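Beta-lactamase domain protein (Burkholderia ambifaria, PDB 5I0P) binds two zinc ions and is probably a hydrolase of the metallo-beta-lactamase superfamily, with the metals at its presumed active site. Local coordinates at residues M42-P45 with H50-L53; G226-G231 with G262-M267; E301-C306 with N343-A348. One frame throughout, in Å; residues are numbered along the deposited sequence.

How the interactions relate
Two elements shared between contacts tie the three together. Strand 272-275 hydrogen-bonds with Asn-52 of interaction 1, through Pro-275, and with Leu-228 of interaction 2, through Leu-272 and Leu-274; the nearest atoms of these two contacts lie about 7 Å apart. Helix 284-308 touches Tyr-264 of interaction 2 near its start and carries segment 301-306 of interaction 3 near its end, their contact centres being about 29 Å apart. Proximity to the metals falls along the series: the Ile-51 side chain is about 5 Å from a zinc ion and that of Tyr-264 about 12 Å, whereas interaction 3, centred about 34 Å from interaction 1, lies away from the zinc sites.

Interaction 1: M42-P45 with H50-L53; sequences MPLP and HINL
Met-42 and Ile-51 form the hydrogen-bonded pair of a short antiparallel pairing. The bond from Met-42 N to Ile-51 O is 2.8 Å long and almost straight, 175° at the hydrogen. Its return partner, from Ile-51 N to Met-42 O, measures 3.0 Å and is more bent (152°). Met-42 O also receives a CA-H...O contact from His-50 CA at 3.0 Å, so one N-H bond and a weaker CA-H contact converge on this oxygen. Pro-43, which lacks an amide hydrogen, occupies the next, non-hydrogen-bonded position opposite His-50.

The apolar contacts lie on the sheet face that carries Met-42 and Ile-51. Met-42 CB meets Ile-51 CG2 at 4.0 Å. With CG anti to the carbonyl carbon (chi1 -69°), Met-42 CG comes 3.8 Å from Leu-53 CD1, the two side chains crossing at about a right angle. Leu-44, already beyond the strand, still reaches back: its CD1 lies 3.9 Å from Ile-51 CB and packs beside His-50 O at 3.5 Å.

His-50 O accepts a hydrogen bond from ND1 of the zinc ligand His-277, a second-shell contact that would orient the imidazole. With Ile-51 touching His-107 and Leu-44 touching Asp-106, this beta hairpin of strands 37-43 and 50-60 backs the dinuclear zinc site of a metallo-beta-lactamase fold.

Interaction 2: G226-G231 with G262-M267; sequences GVLISG and GRYETM
A 3.0 Å backbone hydrogen bond from Met-267 N to Tyr-264 O links the two residues that receive Leu-228. Being three positions apart on this turn, both send their CB atoms toward strand 227-231, and no hydrogen bond crosses between the segments: the contact is apolar. The two leucine methyls meet mainly different partners. CD2 of Leu-228 comes obliquely to the Tyr-264 ring, 3.7 Å from Tyr-264 CD1, while CD1 of Leu-228 lies 3.8 Å from Met-267 CE and 3.9 Å from Met-267 SD. Leu-228 crosses each partner at roughly a right angle. With chi2 and chi3 both near 180°, the methionine is straight beyond CG and brings its terminal methyl to Leu-228 CD1. CB of Arg-263 sits over the centre of one tyrosine face, 4.3 Å above the plane.

Strand 227-231 lies between 217-222 and 272-275 in its sheet, and Leu-228 also touches Thr-271. Around the tyrosine gather Val-208 of strand 203-210, the loop residues Met-233 and Val-234, and Val-284 and Ile-288 of helix 284-308, so the short helix 262-265 packs between the sheet and the start of that long helix.

Interaction 3: E301-C306 with N343-A348; sequences EVRVAC and NLLWLA
Arg-303 and Leu-345 mark the closest backbone approach of two helical segments, with their CA atoms 8.0 Å apart; no hydrogen bond joins the segments, so side chains alone make the contact. Leu-345 is the common partner, reaching both residues through its branched end. Leu-345 CD1 packs against Val-302, 3.7 Å from CG1 and 4.0 Å from CB. Leu-345 CD2 lies over one face of the Arg-303 guanidinium, 3.4 Å above its plane and displaced toward the rim, with NH2 at 3.6 Å and CZ at 3.7 Å. This is methyl-to-face packing that leaves the N-H bonds of the group pointing elsewhere in its plane.

The arginine leaves its helix alongside the contact, and its chain, extended from CG to NE (chi2 -168°, chi3 -172°), carries the flat end over the leucine. Salt bridges from NH1 to Glu-300 and from NE to Glu-350 engage two nitrogens of the group and would limit its rotation. Leu-345 also touches Glu-350, so Glu-350 borders both the apolar contact and the salt bridge.

On the buried side Val-302 continues to Ile-316 and Met-320 of helix 313-320 and to His-341 and Leu-342. Three helices, 284-308, 313-320 and 333-347, are thereby brought together; followed by the hairpin of strands 352-355 and 361-364, they are consistent with a winged-helix-like arrangement, in keeping with the helix-turn-helix clan to which this C-terminal domain family belongs.

Interaction 1: M42-P45 with H50-L53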
ATOM      1  N   MET A  42     -12.910   1.195   6.737  1.00 28.51           N
ATOM      2  CA  MET A  42     -12.581   1.298   8.145  1.00 24.77           C
ATOM      3  C   MET A  42     -12.005   2.678   8.491  1.00 30.18           C
ATOM      4  O   MET A  42     -11.232   3.253   7.715  1.00 25.20           O
ATOM      5  CB  MET A  42     -11.573   0.215   8.545  1.00 25.38           C
ATOM      6  CG  MET A  42     -12.163  -1.240   8.527  1.00 26.82           C
ATOM      7  SD  MET A  42     -13.489  -1.446   9.778  1.00 35.73           S
ATOM      8  CE  MET A  42     -13.556  -3.262   9.670  1.00 26.45           C
ATOM      9  N   PRO A  43     -12.368   3.237   9.638  1.00 31.16           N
ATOM     10  CA  PRO A  43     -11.766   4.510  10.056  1.00 31.19           C
ATOM     11  C   PRO A  43     -10.323   4.328  10.491  1.00 34.62           C
ATOM     12  O   PRO A  43      -9.955   3.309  11.077  1.00 38.19           O
ATOM     13  CB  PRO A  43     -12.628   4.926  11.246  1.00 27.17           C
ATOM     14  CG  PRO A  43     -13.055   3.596  11.840  1.00 36.60           C
ATOM     15  CD  PRO A  43     -13.325   2.722  10.633  1.00 31.62           C
ATOM     16  N   LEU A  44      -9.501   5.324  10.187  1.00 29.41           N
ATOM     17  CA  LEU A  44      -8.149   5.381  10.711  1.00 28.58           C
ATOM     18  C   LEU A  44      -7.989   6.705  11.443  1.00 32.17           C
ATOM     19  O   LEU A  44      -8.637   7.679  11.073  1.00 34.36           O
ATOM     20  CB  LEU A  44      -7.103   5.241   9.596  1.00 24.20           C
ATOM     21  CG  LEU A  44      -7.071   3.845   8.961  1.00 28.34           C
ATOM     22  CD1 LEU A  44      -6.181   3.826   7.779  1.00 20.75           C
ATOM     23  CD2 LEU A  44      -6.653   2.727   9.954  1.00 26.08           C
ATOM     24  N   PRO A  45      -7.193   6.753  12.535  1.00 34.47           N
ATOM     25  CA  PRO A  45      -7.054   7.993  13.317  1.00 27.19           C
ATOM     26  C   PRO A  45      -5.868   8.863  12.924  1.00 31.94           C
ATOM     27  O   PRO A  45      -5.230   9.455  13.800  1.00 37.05           O
ATOM     28  CB  PRO A  45      -6.877   7.462  14.741  1.00 28.28           C
ATOM     29  CG  PRO A  45      -6.058   6.175  14.492  1.00 27.56           C
ATOM     30  CD  PRO A  45      -6.532   5.611  13.188  1.00 34.74           C
ATOM     31  N   HIS A  50      -8.960   6.582   6.511  1.00 26.80           N
ATOM     32  CA  HIS A  50      -9.722   5.385   6.224  1.00 27.00           C
ATOM     33  C   HIS A  50      -8.843   4.387   5.489  1.00 24.67           C
ATOM     34  O   HIS A  50      -7.880   4.754   4.832  1.00 20.21           O
ATOM     35  CB  HIS A  50     -10.953   5.722   5.381  1.00 22.38           C
ATOM     36  CG  HIS A  50     -10.625   6.007   3.958  1.00 21.66           C
ATOM     37  ND1 HIS A  50     -10.253   7.264   3.523  1.00 24.15           N
ATOM     38  CD2 HIS A  50     -10.549   5.191   2.876  1.00 21.81           C
ATOM     39  CE1 HIS A  50     -10.002   7.216   2.222  1.00 22.74           C
ATOM     40  NE2 HIS A  50     -10.157   5.968   1.810  1.00 22.44           N
ATOM     41  N   ILE A  51      -9.241   3.128   5.534  1.00 27.99           N
ATOM     42  CA  ILE A  51      -8.710   2.126   4.616  1.00 26.27           C
ATOM     43  C   ILE A  51      -9.879   1.299   4.095  1.00 25.46           C
ATOM     44  O   ILE A  51     -10.802   0.967   4.847  1.00 25.19           O
ATOM     45  CB  ILE A  51      -7.626   1.235   5.272  1.00 28.92           C
ATOM     46  CG1 ILE A  51      -7.105   0.194   4.267  1.00 25.10           C
ATOM     47  CG2 ILE A  51      -8.112   0.596   6.582  1.00 20.47           C
ATOM     48  CD1 ILE A  51      -5.884  -0.565   4.730  1.00 18.73           C
ATOM     49  N   ASN A  52      -9.839   0.975   2.802  1.00 25.84           N
ATOM     50  CA  ASN A  52     -10.837   0.115   2.179  1.00 32.31           C
ATOM     51  C   ASN A  52     -10.374  -1.323   2.260  1.00 29.13           C
ATOM     52  O   ASN A  52      -9.232  -1.622   1.898  1.00 30.23           O
ATOM     53  CB  ASN A  52     -11.073   0.487   0.717  1.00 31.76           C
ATOM     54  CG  ASN A  52     -11.475   1.918   0.548  1.00 28.69           C
ATOM     55  OD1 ASN A  52     -12.326   2.400   1.284  1.00 24.94           O
ATOM     56  ND2 ASN A  52     -10.895   2.606  -0.444  1.00 20.21           N
ATOM     57  N   LEU A  53     -11.249  -2.202   2.754  1.00 26.09           N
ATOM     58  CA  LEU A  53     -10.962  -3.634   2.816  1.00 31.09           C
ATOM     59  C   LEU A  53     -11.929  -4.387   1.913  1.00 30.06           C
ATOM     60  O   LEU A  53     -12.999  -3.889   1.563  1.00 33.69           O
ATOM     61  CB  LEU A  53     -11.029  -4.184   4.260  1.00 24.21           C
ATOM     62  CG  LEU A  53     -10.300  -3.405   5.370  1.00 28.78           C
ATOM     63  CD1 LEU A  53     -10.506  -4.084   6.702  1.00 22.57           C
ATOM     64  CD2 LEU A  53      -8.776  -3.167   5.092  1.00 27.72           C
TER

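Interaction 2: G226-G231 with G262-M267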
ATOM      1  N   GLY A 226     -12.063  -7.623 -15.555  1.00 33.82           N
ATOM      2  CA  GLY A 226     -11.525  -6.278 -15.484  1.00 32.53           C
ATOM      3  C   GLY A 226     -11.620  -5.621 -14.120  1.00 39.12           C
ATOM      4  O   GLY A 226     -12.114  -4.493 -14.009  1.00 39.16           O
ATOM      5  N   VAL A 227     -11.121  -6.279 -13.079  1.00 37.34           N
ATOM      6  CA  VAL A 227     -11.121  -5.717 -11.733  1.00 33.20           C
ATOM      7  C   VAL A 227      -9.702  -5.716 -11.208  1.00 30.40           C
ATOM      8  O   VAL A 227      -8.956  -6.673 -11.440  1.00 35.65           O
ATOM      9  CB  VAL A 227     -12.016  -6.506 -10.769  1.00 30.21           C
ATOM     10  CG1 VAL A 227     -12.028  -5.798  -9.404  1.00 26.64           C
ATOM     11  CG2 VAL A 227     -13.424  -6.739 -11.383  1.00 29.10           C
ATOM     12  N   LEU A 228      -9.322  -4.646 -10.504  1.00 26.51           N
ATOM     13  CA  LEU A 228      -7.973  -4.525  -9.958  1.00 25.17           C
ATOM     14  C   LEU A 228      -8.056  -4.112  -8.498  1.00 28.81           C
ATOM     15  O   LEU A 228      -8.489  -2.992  -8.201  1.00 33.51           O
ATOM     16  CB  LEU A 228      -7.161  -3.515 -10.766  1.00 25.29           C
ATOM     17  CG  LEU A 228      -5.755  -3.275 -10.226  1.00 34.95           C
ATOM     18  CD1 LEU A 228      -4.862  -4.474 -10.489  1.00 26.24           C
ATOM     19  CD2 LEU A 228      -5.154  -1.996 -10.774  1.00 24.51           C
ATOM     20  N   ILE A 229      -7.642  -4.998  -7.585  1.00 24.33           N
ATOM     21  CA  ILE A 229      -7.391  -4.591  -6.198  1.00 28.16           C
ATOM     22  C   ILE A 229      -5.990  -3.987  -6.152  1.00 28.46           C
ATOM     23  O   ILE A 229      -4.989  -4.689  -6.304  1.00 30.25           O
ATOM     24  CB  ILE A 229      -7.544  -5.751  -5.207  1.00 28.94           C
ATOM     25  CG1 ILE A 229      -9.023  -6.173  -5.168  1.00 38.77           C
ATOM     26  CG2 ILE A 229      -7.042  -5.360  -3.825  1.00 22.06           C
ATOM     27  CD1 ILE A 229      -9.324  -7.489  -4.484  1.00 23.52           C
ATOM     28  N   SER A 230      -5.914  -2.669  -5.989  1.00 24.73           N
ATOM     29  CA  SER A 230      -4.667  -1.990  -6.290  1.00 28.66           C
ATOM     30  C   SER A 230      -3.806  -1.745  -5.064  1.00 30.63           C
ATOM     31  O   SER A 230      -2.655  -1.324  -5.223  1.00 32.63           O
ATOM     32  CB  SER A 230      -4.930  -0.658  -7.006  1.00 25.24           C
ATOM     33  OG  SER A 230      -5.556   0.280  -6.173  1.00 26.43           O
ATOM     34  N   GLY A 231      -4.301  -2.054  -3.866  1.00 24.61           N
ATOM     35  CA  GLY A 231      -3.507  -1.793  -2.671  1.00 24.10           C
ATOM     36  C   GLY A 231      -3.218  -0.307  -2.576  1.00 34.73           C
ATOM     37  O   GLY A 231      -4.091   0.538  -2.807  1.00 39.49           O
ATOM     38  N   GLY A 262       3.995   0.796 -14.678  1.00 33.04           N
ATOM     39  CA  GLY A 262       3.761   0.276 -16.007  1.00 31.47           C
ATOM     40  C   GLY A 262       2.902  -0.970 -16.042  1.00 37.02           C
ATOM     41  O   GLY A 262       2.251  -1.228 -17.056  1.00 40.44           O
ATOM     42  N   ARG A 263       2.861  -1.735 -14.946  1.00 35.17           N
ATOM     43  CA  ARG A 263       2.015  -2.921 -14.874  1.00 26.95           C
ATOM     44  C   ARG A 263       0.517  -2.604 -14.989  1.00 37.34           C
ATOM     45  O   ARG A 263      -0.267  -3.422 -15.494  1.00 31.48           O
ATOM     46  CB  ARG A 263       2.291  -3.636 -13.555  1.00 31.41           C
ATOM     47  CG  ARG A 263       3.704  -4.144 -13.388  1.00 34.45           C
ATOM     48  CD  ARG A 263       4.106  -5.153 -14.489  1.00 27.08           C
ATOM     49  NE  ARG A 263       3.182  -6.286 -14.709  1.00 41.79           N
ATOM     50  CZ  ARG A 263       3.108  -7.403 -13.972  1.00 38.93           C
ATOM     51  NH1 ARG A 263       3.880  -7.569 -12.909  1.00 31.16           N
ATOM     52  NH2 ARG A 263       2.260  -8.362 -14.305  1.00 28.17           N
ATOM     53  N   TYR A 264       0.083  -1.442 -14.519  1.00 34.70           N
ATOM     54  CA  TYR A 264      -1.334  -1.126 -14.601  1.00 32.27           C
ATOM     55  C   TYR A 264      -1.649  -0.282 -15.822  1.00 37.36           C
ATOM     56  O   TYR A 264      -2.757  -0.385 -16.342  1.00 42.58           O
ATOM     57  CB  TYR A 264      -1.775  -0.404 -13.328  1.00 31.78           C
ATOM     58  CG  TYR A 264      -1.083  -0.971 -12.118  1.00 24.89           C
ATOM     59  CD1 TYR A 264      -1.496  -2.165 -11.562  1.00 24.88           C
ATOM     60  CD2 TYR A 264       0.023  -0.330 -11.565  1.00 24.01           C
ATOM     61  CE1 TYR A 264      -0.830  -2.712 -10.463  1.00 26.59           C
ATOM     62  CE2 TYR A 264       0.674  -0.854 -10.495  1.00 31.06           C
ATOM     63  CZ  TYR A 264       0.261  -2.056  -9.943  1.00 34.83           C
ATOM     64  OH  TYR A 264       0.935  -2.604  -8.857  1.00 38.28           O
ATOM     65  N   GLU A 265      -0.660   0.471 -16.334  1.00 41.50           N
ATOM     66  CA  GLU A 265      -0.839   1.277 -17.541  1.00 47.45           C
ATOM     67  C   GLU A 265      -1.332   0.436 -18.714  1.00 53.99           C
ATOM     68  O   GLU A 265      -2.115   0.916 -19.541  1.00 63.71           O
ATOM     69  CB  GLU A 265       0.478   1.952 -17.925  1.00 51.18           C
ATOM     70  CG  GLU A 265       0.646   3.407 -17.533  1.00 55.20           C
ATOM     71  CD  GLU A 265       2.102   3.886 -17.664  1.00 64.47           C
ATOM     72  OE1 GLU A 265       3.037   3.065 -17.501  1.00 66.57           O
ATOM     73  OE2 GLU A 265       2.320   5.091 -17.929  1.00 69.81           O
ATOM     74  N   THR A 266      -0.879  -0.809 -18.825  1.00 48.71           N
ATOM     75  CA  THR A 266      -1.242  -1.593 -20.002  1.00 49.79           C
ATOM     76  C   THR A 266      -2.552  -2.348 -19.837  1.00 44.62           C
ATOM     77  O   THR A 266      -3.022  -2.937 -20.816  1.00 45.24           O
ATOM     78  CB  THR A 266      -0.143  -2.613 -20.370  1.00 48.49           C
ATOM     79  OG1 THR A 266       0.234  -3.373 -19.211  1.00 42.37           O
ATOM     80  CG2 THR A 266       1.070  -1.917 -20.981  1.00 48.14           C
ATOM     81  N   MET A 267      -3.129  -2.360 -18.636  1.00 40.08           N
ATOM     82  CA  MET A 267      -4.381  -3.047 -18.383  1.00 31.99           C
ATOM     83  C   MET A 267      -5.529  -2.312 -19.093  1.00 41.99           C
ATOM     84  O   MET A 267      -5.364  -1.213 -19.619  1.00 39.62           O
ATOM     85  CB  MET A 267      -4.655  -3.132 -16.882  1.00 30.28           C
ATOM     86  CG  MET A 267      -3.692  -3.999 -16.075  1.00 29.31           C
ATOM     87  SD  MET A 267      -4.002  -3.912 -14.288  1.00 38.12           S
ATOM     88  CE  MET A 267      -2.679  -4.898 -13.580  1.00 34.50           C
TER

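Interaction 3: E301-C306 with N343-A348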
ATOM      1  N   GLU A 301      11.586  20.245  -9.441  1.00 34.30           N
ATOM      2  CA  GLU A 301      11.851  21.214  -8.385  1.00 33.56           C
ATOM      3  C   GLU A 301      13.143  20.876  -7.671  1.00 36.75           C
ATOM      4  O   GLU A 301      13.901  21.770  -7.274  1.00 38.95           O
ATOM      5  CB  GLU A 301      10.683  21.295  -7.397  1.00 32.49           C
ATOM      6  CG  GLU A 301       9.423  21.805  -8.076  1.00 53.23           C
ATOM      7  CD  GLU A 301       8.176  21.677  -7.230  1.00 57.45           C
ATOM      8  OE1 GLU A 301       7.141  22.254  -7.640  1.00 63.81           O
ATOM      9  OE2 GLU A 301       8.209  20.983  -6.193  1.00 57.09           O
ATOM     10  N   VAL A 302      13.417  19.587  -7.507  1.00 36.47           N
ATOM     11  CA  VAL A 302      14.666  19.199  -6.882  1.00 35.61           C
ATOM     12  C   VAL A 302      15.850  19.496  -7.805  1.00 40.34           C
ATOM     13  O   VAL A 302      16.888  20.000  -7.352  1.00 40.45           O
ATOM     14  CB  VAL A 302      14.600  17.734  -6.454  1.00 34.19           C
ATOM     15  CG1 VAL A 302      15.921  17.337  -5.853  1.00 35.34           C
ATOM     16  CG2 VAL A 302      13.483  17.567  -5.464  1.00 29.31           C
ATOM     17  N   ARG A 303      15.723  19.210  -9.108  1.00 35.17           N
ATOM     18  CA  ARG A 303      16.765  19.644 -10.041  1.00 36.46           C
ATOM     19  C   ARG A 303      17.063  21.131  -9.888  1.00 44.97           C
ATOM     20  O   ARG A 303      18.227  21.546  -9.789  1.00 40.26           O
ATOM     21  CB  ARG A 303      16.362  19.383 -11.490  1.00 34.34           C
ATOM     22  CG  ARG A 303      16.433  17.971 -11.941  1.00 44.04           C
ATOM     23  CD  ARG A 303      16.287  17.887 -13.466  1.00 44.59           C
ATOM     24  NE  ARG A 303      16.170  16.489 -13.846  1.00 43.89           N
ATOM     25  CZ  ARG A 303      15.015  15.852 -13.973  1.00 44.04           C
ATOM     26  NH1 ARG A 303      13.883  16.513 -13.775  1.00 52.82           N
ATOM     27  NH2 ARG A 303      14.992  14.565 -14.295  1.00 34.89           N
ATOM     28  N   VAL A 304      15.998  21.946  -9.861  1.00 45.31           N
ATOM     29  CA  VAL A 304      16.148  23.388  -9.799  1.00 39.88           C
ATOM     30  C   VAL A 304      16.888  23.781  -8.533  1.00 39.20           C
ATOM     31  O   VAL A 304      17.746  24.672  -8.550  1.00 46.97           O
ATOM     32  CB  VAL A 304      14.754  24.059  -9.898  1.00 41.31           C
ATOM     33  CG1 VAL A 304      14.822  25.560  -9.630  1.00 38.73           C
ATOM     34  CG2 VAL A 304      14.151  23.824 -11.265  1.00 37.30           C
ATOM     35  N   ALA A 305      16.563  23.133  -7.414  1.00 40.21           N
ATOM     36  CA  ALA A 305      17.182  23.506  -6.148  1.00 36.25           C
ATOM     37  C   ALA A 305      18.667  23.142  -6.114  1.00 37.32           C
ATOM     38  O   ALA A 305      19.485  23.953  -5.668  1.00 43.41           O
ATOM     39  CB  ALA A 305      16.419  22.887  -4.970  1.00 35.20           C
ATOM     40  N   CYS A 306      19.043  21.960  -6.621  1.00 35.40           N
ATOM     41  CA  CYS A 306      20.448  21.552  -6.597  1.00 35.61           C
ATOM     42  C   CYS A 306      21.277  22.219  -7.682  1.00 36.85           C
ATOM     43  O   CYS A 306      22.500  22.131  -7.642  1.00 45.27           O
ATOM     44  CB  CYS A 306      20.573  20.040  -6.761  1.00 34.26           C
ATOM     45  SG  CYS A 306      19.740  19.104  -5.482  1.00 34.20           S
ATOM     46  N   ASN A 343      17.758  10.554  -4.597  1.00 33.06           N
ATOM     47  CA  ASN A 343      18.436   9.308  -4.983  1.00 25.11           C
ATOM     48  C   ASN A 343      18.122   8.914  -6.419  1.00 25.47           C
ATOM     49  O   ASN A 343      18.963   8.332  -7.107  1.00 35.46           O
ATOM     50  CB  ASN A 343      18.063   8.166  -4.047  1.00 26.59           C
ATOM     51  CG  ASN A 343      18.937   8.129  -2.853  1.00 32.69           C
ATOM     52  OD1 ASN A 343      19.696   9.091  -2.623  1.00 35.86           O
ATOM     53  ND2 ASN A 343      18.844   7.053  -2.061  1.00 28.56           N
ATOM     54  N   LEU A 344      16.913   9.181  -6.883  1.00 25.93           N
ATOM     55  CA  LEU A 344      16.610   8.856  -8.267  1.00 26.73           C
ATOM     56  C   LEU A 344      17.515   9.651  -9.201  1.00 31.76           C
ATOM     57  O   LEU A 344      18.133   9.088 -10.119  1.00 32.42           O
ATOM     58  CB  LEU A 344      15.129   9.117  -8.549  1.00 27.78           C
ATOM     59  CG  LEU A 344      14.523   8.811  -9.911  1.00 34.58           C
ATOM     60  CD1 LEU A 344      12.988   8.791  -9.770  1.00 35.79           C
ATOM     61  CD2 LEU A 344      14.936   9.810 -11.016  1.00 28.83           C
ATOM     62  N   LEU A 345      17.614  10.968  -8.962  1.00 26.70           N
ATOM     63  CA  LEU A 345      18.450  11.824  -9.795  1.00 26.26           C
ATOM     64  C   LEU A 345      19.906  11.430  -9.642  1.00 26.39           C
ATOM     65  O   LEU A 345      20.670  11.361 -10.620  1.00 27.30           O
ATOM     66  CB  LEU A 345      18.247  13.297  -9.395  1.00 32.46           C
ATOM     67  CG  LEU A 345      16.839  13.925  -9.504  1.00 35.81           C
ATOM     68  CD1 LEU A 345      16.723  15.233  -8.729  1.00 25.36           C
ATOM     69  CD2 LEU A 345      16.390  14.115 -10.958  1.00 32.68           C
ATOM     70  N   TRP A 346      20.289  11.091  -8.422  1.00 27.71           N
ATOM     71  CA  TRP A 346      21.654  10.683  -8.189  1.00 24.45           C
ATOM     72  C   TRP A 346      21.949   9.389  -8.934  1.00 31.94           C
ATOM     73  O   TRP A 346      22.918   9.310  -9.703  1.00 38.24           O
ATOM     74  CB  TRP A 346      21.888  10.572  -6.685  1.00 24.08           C
ATOM     75  CG  TRP A 346      23.151   9.872  -6.303  1.00 32.69           C
ATOM     76  CD1 TRP A 346      24.410  10.125  -6.760  1.00 29.33           C
ATOM     77  CD2 TRP A 346      23.272   8.796  -5.368  1.00 34.22           C
ATOM     78  NE1 TRP A 346      25.307   9.273  -6.163  1.00 26.92           N
ATOM     79  CE2 TRP A 346      24.637   8.449  -5.306  1.00 26.97           C
ATOM     80  CE3 TRP A 346      22.357   8.104  -4.566  1.00 26.11           C
ATOM     81  CZ2 TRP A 346      25.115   7.424  -4.480  1.00 33.21           C
ATOM     82  CZ3 TRP A 346      22.832   7.071  -3.757  1.00 35.64           C
ATOM     83  CH2 TRP A 346      24.198   6.748  -3.718  1.00 30.75           C
ATOM     84  N   LEU A 347      21.107   8.372  -8.759  1.00 27.11           N
ATOM     85  CA  LEU A 347      21.411   7.103  -9.422  1.00 28.31           C
ATOM     86  C   LEU A 347      21.279   7.203 -10.941  1.00 31.21           C
ATOM     87  O   LEU A 347      21.871   6.387 -11.654  1.00 34.92           O
ATOM     88  CB  LEU A 347      20.539   5.986  -8.846  1.00 29.34           C
ATOM     89  CG  LEU A 347      20.912   5.820  -7.370  1.00 28.97           C
ATOM     90  CD1 LEU A 347      19.908   5.051  -6.560  1.00 30.01           C
ATOM     91  CD2 LEU A 347      22.267   5.159  -7.303  1.00 40.24           C
ATOM     92  N   ALA A 348      20.561   8.206 -11.456  1.00 33.52           N
ATOM     93  CA  ALA A 348      20.456   8.423 -12.897  1.00 30.03           C
ATOM     94  C   ALA A 348      21.632   9.199 -13.475  1.00 36.71           C
ATOM     95  O   ALA A 348      21.687   9.406 -14.686  1.00 39.60           O
ATOM     96  CB  ALA A 348      19.170   9.154 -13.230  1.00 29.68           C
TER